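PDB 2E0I: 432aa long hypothetical deoxyribodipyrimidine photolyase from Sulfolobus tokodaii, which probably repairs cyclobutane pyrimidine dimers in DNA in a light-driven reaction that uses flavin-adenine dinucleotide, of which it binds two molecules. Local coordinates for residues Leu196-Asp201 and Asn213-Pro218; Pro183-Gly188 and Thr304-Gly309; Asp10-Asp15 and Ser226-Tyr231. All blocks are in the same frame, centred on the assembly; numbering follows the deposited sequence.

Interaction 1: Leu196-Asp201 and Asn213-Pro218. With FAD (flavin-adenine dinucleotide), chain E.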
loop_
_atom_site.group_PDB
_atom_site.type_symbol
_atom_site.label_atom_id
_atom_site.label_comp_id
_atom_site.label_asym_id
_atom_site.label_seq_id
_atom_site.Cartn_x
_atom_site.Cartn_y
_atom_site.Cartn_z
ATOM N N LEU A 196 16.499 -2.563 -1.618
ATOM C CA LEU A 196 16.880 -1.175 -1.818
ATOM C C LEU A 196 18.188 -1.057 -2.607
ATOM O O LEU A 196 18.418 -0.077 -3.324
ATOM C CB LEU A 196 17.031 -0.478 -0.461
ATOM C CG LEU A 196 17.351 1.022 -0.492
ATOM C CD1 LEU A 196 16.283 1.765 -1.306
ATOM C CD2 LEU A 196 17.411 1.567 0.929
ATOM N N HIS A 197 19.036 -2.073 -2.489
ATOM C CA HIS A 197 20.323 -2.059 -3.160
ATOM C C HIS A 197 20.474 -2.863 -4.439
ATOM O O HIS A 197 21.573 -2.957 -4.977
ATOM C CB HIS A 197 21.412 -2.446 -2.169
ATOM C CG HIS A 197 21.724 -1.366 -1.185
ATOM N ND1 HIS A 197 22.552 -0.307 -1.486
ATOM C CD2 HIS A 197 21.260 -1.137 0.065
ATOM C CE1 HIS A 197 22.584 0.528 -0.464
ATOM N NE2 HIS A 197 21.807 0.048 0.490
ATOM N N ARG A 198 19.401 -3.462 -4.933
ATOM C CA ARG A 198 19.515 -4.170 -6.198
ATOM C C ARG A 198 19.684 -3.066 -7.217
ATOM O O ARG A 198 19.046 -2.018 -7.110
ATOM C CB ARG A 198 18.244 -4.928 -6.543
ATOM C CG ARG A 198 18.093 -6.258 -5.878
ATOM C CD ARG A 198 16.743 -6.879 -6.248
ATOM N NE ARG A 198 16.559 -7.039 -7.691
ATOM C CZ ARG A 198 15.581 -6.471 -8.392
ATOM N NH1 ARG A 198 14.687 -5.688 -7.790
ATOM N NH2 ARG A 198 15.483 -6.700 -9.693
ATOM N N ASN A 199 20.540 -3.284 -8.201
ATOM C CA ASN A 199 20.736 -2.275 -9.227
ATOM C C ASN A 199 19.913 -2.692 -10.442
ATOM O O ASN A 199 20.203 -3.685 -11.097
ATOM C CB ASN A 199 22.229 -2.130 -9.551
ATOM C CG ASN A 199 23.045 -1.633 -8.344
ATOM O OD1 ASN A 199 22.780 -0.557 -7.792
ATOM N ND2 ASN A 199 24.034 -2.421 -7.928
ATOM N N VAL A 200 18.867 -1.926 -10.716
ATOM C CA VAL A 200 17.970 -2.209 -11.817
ATOM C C VAL A 200 17.941 -1.059 -12.807
ATOM O O VAL A 200 18.407 0.037 -12.498
ATOM C CB VAL A 200 16.526 -2.410 -11.295
ATOM C CG1 VAL A 200 16.498 -3.539 -10.281
ATOM C CG2 VAL A 200 16.006 -1.110 -10.661
ATOM N N ASP A 201 17.388 -1.308 -13.990
ATOM C CA ASP A 201 17.258 -0.258 -14.986
ATOM C C ASP A 201 15.843 0.306 -14.814
ATOM O O ASP A 201 14.903 -0.116 -15.487
ATOM C CB ASP A 201 17.438 -0.821 -16.396
ATOM C CG ASP A 201 17.540 0.280 -17.465
ATOM O OD1 ASP A 201 17.442 1.489 -17.117
ATOM O OD2 ASP A 201 17.720 -0.074 -18.658
ATOM N N ASN A 213 11.746 -3.253 -11.202
ATOM C CA ASN A 213 11.039 -2.566 -10.131
ATOM C C ASN A 213 11.714 -2.974 -8.825
ATOM O O ASN A 213 12.144 -4.116 -8.679
ATOM C CB ASN A 213 9.567 -2.954 -10.119
ATOM C CG ASN A 213 8.882 -2.635 -11.418
ATOM O OD1 ASN A 213 8.904 -3.433 -12.357
ATOM N ND2 ASN A 213 8.280 -1.452 -11.492
ATOM N N TYR A 214 11.824 -2.045 -7.882
ATOM C CA TYR A 214 12.493 -2.352 -6.627
ATOM C C TYR A 214 11.680 -3.213 -5.690
ATOM O O TYR A 214 12.229 -3.781 -4.748
ATOM C CB TYR A 214 12.881 -1.081 -5.882
ATOM C CG TYR A 214 13.911 -0.232 -6.568
ATOM C CD1 TYR A 214 13.544 0.705 -7.536
ATOM C CD2 TYR A 214 15.254 -0.343 -6.236
ATOM C CE1 TYR A 214 14.495 1.512 -8.153
ATOM C CE2 TYR A 214 16.221 0.460 -6.854
ATOM C CZ TYR A 214 15.837 1.380 -7.809
ATOM O OH TYR A 214 16.797 2.149 -8.431
ATOM N N ARG A 215 10.378 -3.308 -5.939
ATOM C CA ARG A 215 9.499 -4.091 -5.081
ATOM C C ARG A 215 9.650 -3.644 -3.629
ATOM O O ARG A 215 9.693 -4.471 -2.713
ATOM C CB ARG A 215 9.835 -5.576 -5.202
ATOM C CG ARG A 215 9.113 -6.273 -6.323
ATOM C CD ARG A 215 9.481 -7.735 -6.354
ATOM N NE ARG A 215 10.771 -7.911 -7.010
ATOM C CZ ARG A 215 11.743 -8.696 -6.557
ATOM N NH1 ARG A 215 11.571 -9.384 -5.429
ATOM N NH2 ARG A 215 12.878 -8.794 -7.239
ATOM N N LEU A 216 9.726 -2.333 -3.425
ATOM C CA LEU A 216 9.885 -1.772 -2.091
ATOM C C LEU A 216 8.608 -1.344 -1.376
ATOM O O LEU A 216 8.625 -1.163 -0.157
ATOM C CB LEU A 216 10.818 -0.563 -2.140
ATOM C CG LEU A 216 12.334 -0.747 -2.084
ATOM C CD1 LEU A 216 12.978 0.598 -2.301
ATOM C CD2 LEU A 216 12.766 -1.318 -0.739
ATOM N N SER A 217 7.514 -1.181 -2.118
ATOM C CA SER A 217 6.253 -0.716 -1.530
ATOM C C SER A 217 5.860 -1.368 -0.199
ATOM O O SER A 217 5.569 -0.679 0.780
ATOM C CB SER A 217 5.122 -0.874 -2.535
ATOM O OG SER A 217 5.162 -2.172 -3.089
ATOM N N PRO A 218 5.859 -2.707 -0.129
ATOM C CA PRO A 218 5.476 -3.286 1.161
ATOM C C PRO A 218 6.418 -2.878 2.309
ATOM O O PRO A 218 5.990 -2.680 3.450
ATOM C CB PRO A 218 5.473 -4.785 0.869
ATOM C CG PRO A 218 6.511 -4.913 -0.181
ATOM C CD PRO A 218 6.277 -3.750 -1.082
HETATM P PA FAD E . 8.716 0.594 -8.450
HETATM O O1A FAD E . 9.958 -0.201 -8.310
HETATM O O2A FAD E . 8.388 1.463 -9.600
HETATM O O5B FAD E . 9.159 1.734 -7.402
HETATM C C5B FAD E . 8.631 3.060 -7.464
HETATM C C4B FAD E . 8.284 3.549 -6.056
HETATM O O4B FAD E . 7.734 4.877 -6.082
HETATM C C3B FAD E . 7.220 2.636 -5.444
HETATM O O3B FAD E . 7.871 1.647 -4.642
HETATM C C2B FAD E . 6.505 3.618 -4.518
HETATM O O2B FAD E . 7.316 3.877 -3.370
HETATM C C1B FAD E . 6.457 4.852 -5.419
HETATM N N9A FAD E . 5.381 4.754 -6.435
HETATM C C8A FAD E . 5.505 4.351 -7.698
HETATM N N7A FAD E . 4.340 4.489 -8.328
HETATM C C5A FAD E . 3.463 4.981 -7.458
HETATM C C6A FAD E . 2.118 5.332 -7.514
HETATM N N6A FAD E . 1.429 5.219 -8.645
HETATM N N1A FAD E . 1.519 5.798 -6.407
HETATM C C2A FAD E . 2.179 5.934 -5.269
HETATM N N3A FAD E . 3.459 5.617 -5.182
HETATM C C4A FAD E . 4.123 5.143 -6.247
HETATM N N1 FAD E . 1.184 1.303 -4.008
HETATM C C2 FAD E . 1.152 0.920 -2.661
HETATM O O2 FAD E . 2.170 0.958 -1.974
HETATM N N3 FAD E . -0.037 0.437 -2.101
HETATM C C4 FAD E . -1.183 0.333 -2.899
HETATM O O4 FAD E . -2.241 -0.036 -2.394
HETATM C C4X FAD E . -1.140 0.699 -4.240
HETATM N N5 FAD E . -2.269 0.506 -5.044
HETATM C C5X FAD E . -2.249 0.888 -6.392
HETATM C C6 FAD E . -3.390 0.702 -7.166
HETATM C C7 FAD E . -3.395 1.110 -8.496
HETATM C C7M FAD E . -4.674 0.921 -9.316
HETATM C C8 FAD E . -2.257 1.695 -9.049
HETATM C C8M FAD E . -2.243 2.179 -10.501
HETATM C C9 FAD E . -1.121 1.875 -8.266
HETATM C C9A FAD E . -1.107 1.481 -6.930
HETATM N N10 FAD E . 0.028 1.676 -6.122
HETATM C C10 FAD E . 0.036 1.190 -4.804
HETATM C "C1'" FAD E . 1.229 2.358 -6.668
HETATM C "C2'" FAD E . 2.312 1.495 -7.323
HETATM O "O2'" FAD E . 1.743 0.661 -8.336
HETATM C "C3'" FAD E . 3.079 0.644 -6.309
HETATM O "O3'" FAD E . 3.596 1.489 -5.278
HETATM C "C4'" FAD E . 4.250 -0.087 -6.968
HETATM O "O4'" FAD E . 3.779 -0.907 -8.042
HETATM C "C5'" FAD E . 4.993 -0.961 -5.955
HETATM O "O5'" FAD E . 6.026 -1.723 -6.590
HETATM P P FAD E . 7.554 -1.216 -6.616
HETATM O O1P FAD E . 7.936 -0.845 -5.234
HETATM O O2P FAD E . 8.347 -2.259 -7.305
HETATM O O3P FAD E . 7.488 0.119 -7.518
HETATM O O HOH W 1 14.885 -4.297 -5.623
#
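The segment that holds the diphosphate of FAD, Asn213-Ser217, is backed by Leu196-Asp201, whose Arg198, Val200 and Leu196 meet Asn213, Tyr214, Arg215 and Leu216. Arg198 turns back at its third torsion, and its NH1 donates to Asn213 O over 3.1 Å in a fairly straight bond (N-H...O 157°). The oxygen lies in the guanidinium plane, while the donor comes in tilted from the carbonyl plane. The same NH1 gives a second bond to a water, 2.6 Å away, which donates in turn to Tyr214 O, so two successive carbonyls are tied to one nitrogen. Arg198 NH2 bonds Asn211 O, which helps fix the group's rotation. Val200 CG1 lies against one face of this guanidinium; over the other comes Arg215 NH2, 3.6 Å from Arg198 NH1. The segment so held is the cofactor-binding one, whose consecutive backbone N-H groups face the diphosphate: Tyr214 N reaches FAD O1A at 2.7 Å, Arg215 N reaches FAD O2P at 2.7 Å, and Leu216 N and Ser217 N share FAD O1P. The N-terminal end of the helix that follows probably adds to the pull on the negative charge. Tyr214, its CG turned away from its own carbonyl carbon (chi1 -65°), presents a ring face to Val200 CG2, a CH-pi contact 4.0 Å from the ring centroid and 20° off the normal. Its OH bonds Lys237 NZ, and Phe240 meets its ring edge-to-face. Farther along, Leu196 CD1 touches Leu216 CD1 at 3.6 Å, methyl to methyl.

Interaction 2: Pro183-Gly188 and Thr304-Gly309. With FAD (flavin-adenine dinucleotide), chain E.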
loop_
_atom_site.group_PDB
_atom_site.type_symbol
_atom_site.label_atom_id
_atom_site.label_comp_id
_atom_site.label_asym_id
_atom_site.label_seq_id
_atom_site.Cartn_x
_atom_site.Cartn_y
_atom_site.Cartn_z
ATOM N N PRO A 183 4.879 -15.763 -2.008
ATOM C CA PRO A 183 6.110 -16.463 -2.373
ATOM C C PRO A 183 7.162 -15.459 -2.822
ATOM O O PRO A 183 8.334 -15.796 -2.988
ATOM C CB PRO A 183 5.661 -17.352 -3.525
ATOM C CG PRO A 183 4.619 -16.511 -4.199
ATOM C CD PRO A 183 3.825 -15.989 -3.017
ATOM N N LEU A 184 6.736 -14.216 -2.994
ATOM C CA LEU A 184 7.610 -13.171 -3.493
ATOM C C LEU A 184 8.266 -12.241 -2.460
ATOM O O LEU A 184 9.184 -11.488 -2.795
ATOM C CB LEU A 184 6.809 -12.372 -4.517
ATOM C CG LEU A 184 7.483 -11.274 -5.307
ATOM C CD1 LEU A 184 8.768 -11.811 -5.919
ATOM C CD2 LEU A 184 6.510 -10.767 -6.369
ATOM N N PHE A 185 7.802 -12.289 -1.216
ATOM C CA PHE A 185 8.355 -11.440 -0.161
ATOM C C PHE A 185 8.524 -12.246 1.105
ATOM O O PHE A 185 7.875 -13.275 1.289
ATOM C CB PHE A 185 7.424 -10.261 0.168
ATOM C CG PHE A 185 7.145 -9.358 -0.990
ATOM C CD1 PHE A 185 6.149 -9.674 -1.899
ATOM C CD2 PHE A 185 7.910 -8.212 -1.190
ATOM C CE1 PHE A 185 5.915 -8.865 -3.001
ATOM C CE2 PHE A 185 7.691 -7.390 -2.288
ATOM C CZ PHE A 185 6.692 -7.716 -3.197
ATOM N N ARG A 186 9.382 -11.772 1.993
ATOM C CA ARG A 186 9.587 -12.464 3.246
ATOM C C ARG A 186 9.419 -11.493 4.393
ATOM O O ARG A 186 9.352 -11.907 5.543
ATOM C CB ARG A 186 10.967 -13.124 3.271
ATOM C CG ARG A 186 11.090 -14.211 2.201
ATOM C CD ARG A 186 12.431 -14.929 2.200
ATOM N NE ARG A 186 12.566 -15.912 3.266
ATOM C CZ ARG A 186 13.661 -16.631 3.528
ATOM N NH1 ARG A 186 13.639 -17.497 4.535
ATOM N NH2 ARG A 186 14.770 -16.492 2.804
ATOM N N GLY A 187 9.329 -10.203 4.074
ATOM C CA GLY A 187 9.155 -9.189 5.102
ATOM C C GLY A 187 10.435 -8.888 5.853
ATOM O O GLY A 187 11.448 -9.528 5.600
ATOM N N GLY A 188 10.390 -7.916 6.770
ATOM C CA GLY A 188 11.568 -7.555 7.547
ATOM C C GLY A 188 12.510 -6.544 6.895
ATOM O O GLY A 188 12.615 -6.458 5.661
ATOM N N THR A 304 0.476 -13.859 -6.002
ATOM C CA THR A 304 1.650 -13.217 -5.449
ATOM C C THR A 304 1.368 -12.019 -4.531
ATOM O O THR A 304 2.155 -11.720 -3.627
ATOM C CB THR A 304 2.566 -12.790 -6.593
ATOM O OG1 THR A 304 3.844 -12.460 -6.065
ATOM C CG2 THR A 304 2.018 -11.575 -7.289
ATOM N N GLY A 305 0.247 -11.339 -4.767
ATOM C CA GLY A 305 -0.101 -10.171 -3.974
ATOM C C GLY A 305 0.664 -8.936 -4.425
ATOM O O GLY A 305 0.728 -7.929 -3.718
ATOM N N TYR A 306 1.235 -9.015 -5.623
ATOM C CA TYR A 306 2.014 -7.922 -6.183
ATOM C C TYR A 306 1.951 -7.887 -7.718
ATOM O O TYR A 306 1.762 -8.909 -8.359
ATOM C CB TYR A 306 3.482 -8.061 -5.738
ATOM C CG TYR A 306 4.421 -7.095 -6.426
ATOM C CD1 TYR A 306 4.701 -5.841 -5.874
ATOM C CD2 TYR A 306 4.949 -7.391 -7.685
ATOM C CE1 TYR A 306 5.478 -4.902 -6.564
ATOM C CE2 TYR A 306 5.720 -6.462 -8.384
ATOM C CZ TYR A 306 5.977 -5.222 -7.823
ATOM O OH TYR A 306 6.698 -4.297 -8.550
ATOM N N ILE A 307 2.094 -6.689 -8.280
ATOM C CA ILE A 307 2.145 -6.451 -9.722
ATOM C C ILE A 307 2.727 -5.059 -9.873
ATOM O O ILE A 307 2.434 -4.183 -9.067
ATOM C CB ILE A 307 0.762 -6.497 -10.420
ATOM C CG1 ILE A 307 -0.280 -5.740 -9.611
ATOM C CG2 ILE A 307 0.354 -7.928 -10.658
ATOM C CD1 ILE A 307 -1.637 -5.663 -10.290
ATOM N N ASN A 308 3.561 -4.841 -10.884
ATOM C CA ASN A 308 4.163 -3.518 -11.050
ATOM C C ASN A 308 3.136 -2.443 -11.431
ATOM O O ASN A 308 2.017 -2.747 -11.843
ATOM C CB ASN A 308 5.318 -3.565 -12.064
ATOM C CG ASN A 308 4.857 -3.496 -13.517
ATOM O OD1 ASN A 308 3.671 -3.627 -13.845
ATOM N ND2 ASN A 308 5.819 -3.295 -14.403
ATOM N N GLY A 309 3.531 -1.184 -11.282
ATOM C CA GLY A 309 2.631 -0.078 -11.565
ATOM C C GLY A 309 2.006 -0.050 -12.938
ATOM O O GLY A 309 0.901 0.446 -13.112
HETATM P PA FAD E . 8.716 0.594 -8.450
HETATM O O1A FAD E . 9.958 -0.201 -8.310
HETATM O O2A FAD E . 8.388 1.463 -9.600
HETATM O O5B FAD E . 9.159 1.734 -7.402
HETATM C C5B FAD E . 8.631 3.060 -7.464
HETATM C C4B FAD E . 8.284 3.549 -6.056
HETATM O O4B FAD E . 7.734 4.877 -6.082
HETATM C C3B FAD E . 7.220 2.636 -5.444
HETATM O O3B FAD E . 7.871 1.647 -4.642
HETATM C C2B FAD E . 6.505 3.618 -4.518
HETATM O O2B FAD E . 7.316 3.877 -3.370
HETATM C C1B FAD E . 6.457 4.852 -5.419
HETATM N N9A FAD E . 5.381 4.754 -6.435
HETATM C C8A FAD E . 5.505 4.351 -7.698
HETATM N N7A FAD E . 4.340 4.489 -8.328
HETATM C C5A FAD E . 3.463 4.981 -7.458
HETATM C C6A FAD E . 2.118 5.332 -7.514
HETATM N N6A FAD E . 1.429 5.219 -8.645
HETATM N N1A FAD E . 1.519 5.798 -6.407
HETATM C C2A FAD E . 2.179 5.934 -5.269
HETATM N N3A FAD E . 3.459 5.617 -5.182
HETATM C C4A FAD E . 4.123 5.143 -6.247
HETATM N N1 FAD E . 1.184 1.303 -4.008
HETATM C C2 FAD E . 1.152 0.920 -2.661
HETATM O O2 FAD E . 2.170 0.958 -1.974
HETATM N N3 FAD E . -0.037 0.437 -2.101
HETATM C C4 FAD E . -1.183 0.333 -2.899
HETATM O O4 FAD E . -2.241 -0.036 -2.394
HETATM C C4X FAD E . -1.140 0.699 -4.240
HETATM N N5 FAD E . -2.269 0.506 -5.044
HETATM C C5X FAD E . -2.249 0.888 -6.392
HETATM C C6 FAD E . -3.390 0.702 -7.166
HETATM C C7 FAD E . -3.395 1.110 -8.496
HETATM C C7M FAD E . -4.674 0.921 -9.316
HETATM C C8 FAD E . -2.257 1.695 -9.049
HETATM C C8M FAD E . -2.243 2.179 -10.501
HETATM C C9 FAD E . -1.121 1.875 -8.266
HETATM C C9A FAD E . -1.107 1.481 -6.930
HETATM N N10 FAD E . 0.028 1.676 -6.122
HETATM C C10 FAD E . 0.036 1.190 -4.804
HETATM C "C1'" FAD E . 1.229 2.358 -6.668
HETATM C "C2'" FAD E . 2.312 1.495 -7.323
HETATM O "O2'" FAD E . 1.743 0.661 -8.336
HETATM C "C3'" FAD E . 3.079 0.644 -6.309
HETATM O "O3'" FAD E . 3.596 1.489 -5.278
HETATM C "C4'" FAD E . 4.250 -0.087 -6.968
HETATM O "O4'" FAD E . 3.779 -0.907 -8.042
HETATM C "C5'" FAD E . 4.993 -0.961 -5.955
HETATM O "O5'" FAD E . 6.026 -1.723 -6.590
HETATM P P FAD E . 7.554 -1.216 -6.616
HETATM O O1P FAD E . 7.936 -0.845 -5.234
HETATM O O2P FAD E . 8.347 -2.259 -7.305
HETATM O O3P FAD E . 7.488 0.119 -7.518
#
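Tyr306 reaches from Phe185 and Leu184 at its base to the diphosphate of FAD at its tip. Its CB sits at the edge of the Phe185 ring, in the ring plane, 3.7 Å from Phe185 CE1. With CG anti to the backbone N (chi1 171°), the aromatic ring is carried outward past Phe185 toward the cofactor. One side of the ring then meets Phe185: Tyr306 CD1 lies 3.8 Å from Phe185 CZ. The two planes are inclined at 59°, an oblique pairing with the ring centroids 5.8 Å apart. On the other ortho carbon, Tyr306 CD2 packs against the methyl Leu184 CD2 at 3.9 Å, so the two neighbouring side chains of one loop, Leu184 and Phe185, both press on the base of the ring from the same side of its plane. Beyond them the surroundings turn polar: CE1 has FAD O5' at the ring edge, and the hydroxyl OH donates to FAD O2P over 2.9 Å. That oxygen also accepts from Arg215 N, so a side chain and a backbone amide grip it together.

Leu184 CB and CD2 also lean on Thr304 OG1, and Pro183 CD rests near Thr304 CA. Thr304 ends helix 292-304, and Gly305 leaves the helical path with a positive phi of 79°. Met300 of the same helix touches both Leu184 and Tyr306. Past Tyr306 the chain runs along the cofactor to Asn308, whose OD1 caps Val311 N, and Gly309 N lies 3.3 Å from FAD O4'. This short connection between helices 292-304 and 309-322, packed against the loop that leads into helix 189-196, forms one wall of the FAD pocket in the helical domain of the photolyase fold.

Interaction 3: Asp10-Asp15 and Ser226-Tyr231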
loop_
_atom_site.group_PDB
_atom_site.type_symbol
_atom_site.label_atom_id
_atom_site.label_comp_id
_atom_site.label_asym_id
_atom_site.label_seq_id
_atom_site.Cartn_x
_atom_site.Cartn_y
_atom_site.Cartn_z
ATOM N N ASP A 10 5.446 1.329 11.481
ATOM C CA ASP A 10 6.855 1.754 11.502
ATOM C C ASP A 10 7.703 0.625 12.080
ATOM O O ASP A 10 8.454 0.824 13.035
ATOM C CB ASP A 10 6.987 2.997 12.391
ATOM C CG ASP A 10 6.203 2.867 13.728
ATOM O OD1 ASP A 10 5.640 1.787 14.018
ATOM O OD2 ASP A 10 6.141 3.848 14.502
ATOM N N LEU A 11 7.598 -0.551 11.476
ATOM C CA LEU A 11 8.290 -1.737 11.967
ATOM C C LEU A 11 9.812 -1.777 11.830
ATOM O O LEU A 11 10.357 -2.582 11.063
ATOM C CB LEU A 11 7.666 -2.969 11.313
ATOM C CG LEU A 11 6.134 -2.978 11.356
ATOM C CD1 LEU A 11 5.624 -4.335 10.965
ATOM C CD2 LEU A 11 5.641 -2.633 12.746
ATOM N N ARG A 12 10.490 -0.921 12.597
ATOM C CA ARG A 12 11.948 -0.835 12.575
ATOM C C ARG A 12 12.404 -0.075 13.803
ATOM O O ARG A 12 11.595 0.599 14.446
ATOM C CB ARG A 12 12.416 -0.081 11.332
ATOM C CG ARG A 12 11.901 1.333 11.283
ATOM C CD ARG A 12 12.459 2.129 10.116
ATOM N NE ARG A 12 12.119 3.548 10.234
ATOM C CZ ARG A 12 10.924 4.062 9.963
ATOM N NH1 ARG A 12 9.944 3.271 9.546
ATOM N NH2 ARG A 12 10.707 5.363 10.128
ATOM N N LEU A 13 13.694 -0.173 14.122
ATOM C CA LEU A 13 14.256 0.534 15.269
ATOM C C LEU A 13 15.160 1.675 14.812
ATOM O O LEU A 13 15.549 2.520 15.609
ATOM C CB LEU A 13 15.053 -0.421 16.142
ATOM C CG LEU A 13 14.325 -1.627 16.727
ATOM C CD1 LEU A 13 15.257 -2.320 17.718
ATOM C CD2 LEU A 13 13.043 -1.186 17.421
ATOM N N GLU A 14 15.482 1.693 13.520
ATOM C CA GLU A 14 16.339 2.717 12.923
ATOM C C GLU A 14 15.523 3.847 12.325
ATOM O O GLU A 14 14.524 3.617 11.662
ATOM C CB GLU A 14 17.189 2.110 11.812
ATOM C CG GLU A 14 18.266 1.131 12.270
ATOM C CD GLU A 14 19.417 1.811 13.010
ATOM O OE1 GLU A 14 19.705 3.001 12.733
ATOM O OE2 GLU A 14 20.049 1.146 13.859
ATOM N N ASP A 15 15.972 5.071 12.545
ATOM C CA ASP A 15 15.299 6.261 12.031
ATOM C C ASP A 15 13.793 6.220 12.212
ATOM O O ASP A 15 13.025 6.361 11.270
ATOM C CB ASP A 15 15.641 6.499 10.547
ATOM C CG ASP A 15 15.187 7.888 10.052
ATOM O OD1 ASP A 15 15.396 8.900 10.768
ATOM O OD2 ASP A 15 14.624 7.974 8.937
ATOM N N SER A 226 12.853 3.550 6.566
ATOM C CA SER A 226 12.150 4.823 6.523
ATOM C C SER A 226 12.170 5.492 5.155
ATOM O O SER A 226 13.058 5.266 4.338
ATOM C CB SER A 226 12.719 5.788 7.549
ATOM O OG SER A 226 13.743 6.559 6.966
ATOM N N MET A 227 11.159 6.322 4.933
ATOM C CA MET A 227 10.968 7.084 3.703
ATOM C C MET A 227 12.230 7.902 3.441
ATOM O O MET A 227 12.673 8.067 2.298
ATOM C CB MET A 227 9.774 8.014 3.912
ATOM C CG MET A 227 9.010 8.380 2.670
ATOM S SD MET A 227 8.269 6.968 1.857
ATOM C CE MET A 227 7.993 7.741 0.247
ATOM N N ARG A 228 12.796 8.405 4.535
ATOM C CA ARG A 228 14.004 9.207 4.520
ATOM C C ARG A 228 15.226 8.372 4.126
ATOM O O ARG A 228 16.126 8.861 3.437
ATOM C CB ARG A 228 14.201 9.836 5.897
ATOM C CG ARG A 228 13.166 10.910 6.215
ATOM C CD ARG A 228 13.309 11.403 7.635
ATOM N NE ARG A 228 13.072 10.327 8.592
ATOM C CZ ARG A 228 11.870 9.827 8.870
ATOM N NH1 ARG A 228 10.798 10.318 8.258
ATOM N NH2 ARG A 228 11.741 8.842 9.759
ATOM N N GLU A 229 15.258 7.116 4.564
ATOM C CA GLU A 229 16.368 6.242 4.229
ATOM C C GLU A 229 16.329 5.898 2.745
ATOM O O GLU A 229 17.346 5.956 2.063
ATOM C CB GLU A 229 16.319 4.963 5.066
ATOM C CG GLU A 229 16.607 5.195 6.539
ATOM C CD GLU A 229 16.742 3.899 7.355
ATOM O OE1 GLU A 229 15.725 3.179 7.541
ATOM O OE2 GLU A 229 17.877 3.613 7.813
ATOM N N ALA A 230 15.151 5.541 2.245
ATOM C CA ALA A 230 15.003 5.191 0.838
ATOM C C ALA A 230 15.462 6.378 0.023
ATOM O O ALA A 230 16.165 6.235 -0.983
ATOM C CB ALA A 230 13.550 4.891 0.516
ATOM N N TYR A 231 15.057 7.558 0.481
ATOM C CA TYR A 231 15.392 8.790 -0.201
ATOM C C TYR A 231 16.884 9.053 -0.307
ATOM O O TYR A 231 17.396 9.275 -1.387
ATOM C CB TYR A 231 14.720 9.977 0.487
ATOM C CG TYR A 231 15.143 11.301 -0.099
ATOM C CD1 TYR A 231 14.590 11.774 -1.289
ATOM C CD2 TYR A 231 16.133 12.059 0.518
ATOM C CE1 TYR A 231 15.018 12.972 -1.843
ATOM C CE2 TYR A 231 16.570 13.248 -0.024
ATOM C CZ TYR A 231 16.013 13.703 -1.197
ATOM O OH TYR A 231 16.455 14.900 -1.694
#
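Arg12 and Arg228 cross at about a right angle around Asp15 and Ser226, their guanidinium planes 52° apart and Arg12 NH2 only 3.6 Å from Arg228 NH2. Asp126 forms a salt bridge with each of them, which probably offsets the two like charges. Arg12, its CG between its backbone N and carbonyl carbon (chi1 61°), runs extended from CG to NE, which carries one guanidinium face over Ser226 CB. In its own plane NE and NH2 both grip Asp15 O, with NH2 at 2.8 Å from that oxygen. With an alanine in place of Arg12, Asp15 O would probably lose this double grip and Asp126 one of its arginine partners.

The Asp15 carboxylate stands steeply to the Arg228 guanidinium, at 71°. The salt bridge is closest at Asp15 OD2 to Arg228 NE, 2.8 Å, but the N-H groups point poorly at OD2 and the straighter bond from NE to OD1 is long, so as hydrogen bonds all are weak. Ser226 OG donates to the anti lone pair of the same OD2 over 2.6 Å, while Asp15 OD1 accepts from Glu156 N. Ser226 OG also accepts from Glu229 N, and Ser226 N donates back to Glu229 OE1 at 3.1 Å; Glu229 OE2 forms a salt bridge with Arg189. The reciprocal pair is a capping box at the start of helix 227-233, docked on the loop after strand 2-7 of the alpha/beta domain.

Interactions 1 and 2 lie about 11 Å apart, centre to centre, and share one FAD: 213-218 and 304-309 contact its diphosphate and ribityl region from two loops, and the sets touch where Pro218 and Arg215 pack on Phe185. Interaction 3 sits with its centre about 15 Å from that of interaction 1 and about 19 Å from that of interaction 2, at the junction with the parallel-sheet domain; Leu196 resting on Ala230 links it to interaction 1. Along the chain the order is 10-15, 183-188, 196-201, 213-218, 226-231, 304-309. Helices 217-221 and 227-233 follow each other, so the stretch binding the diphosphate leads directly to the helix that meets the sheet domain.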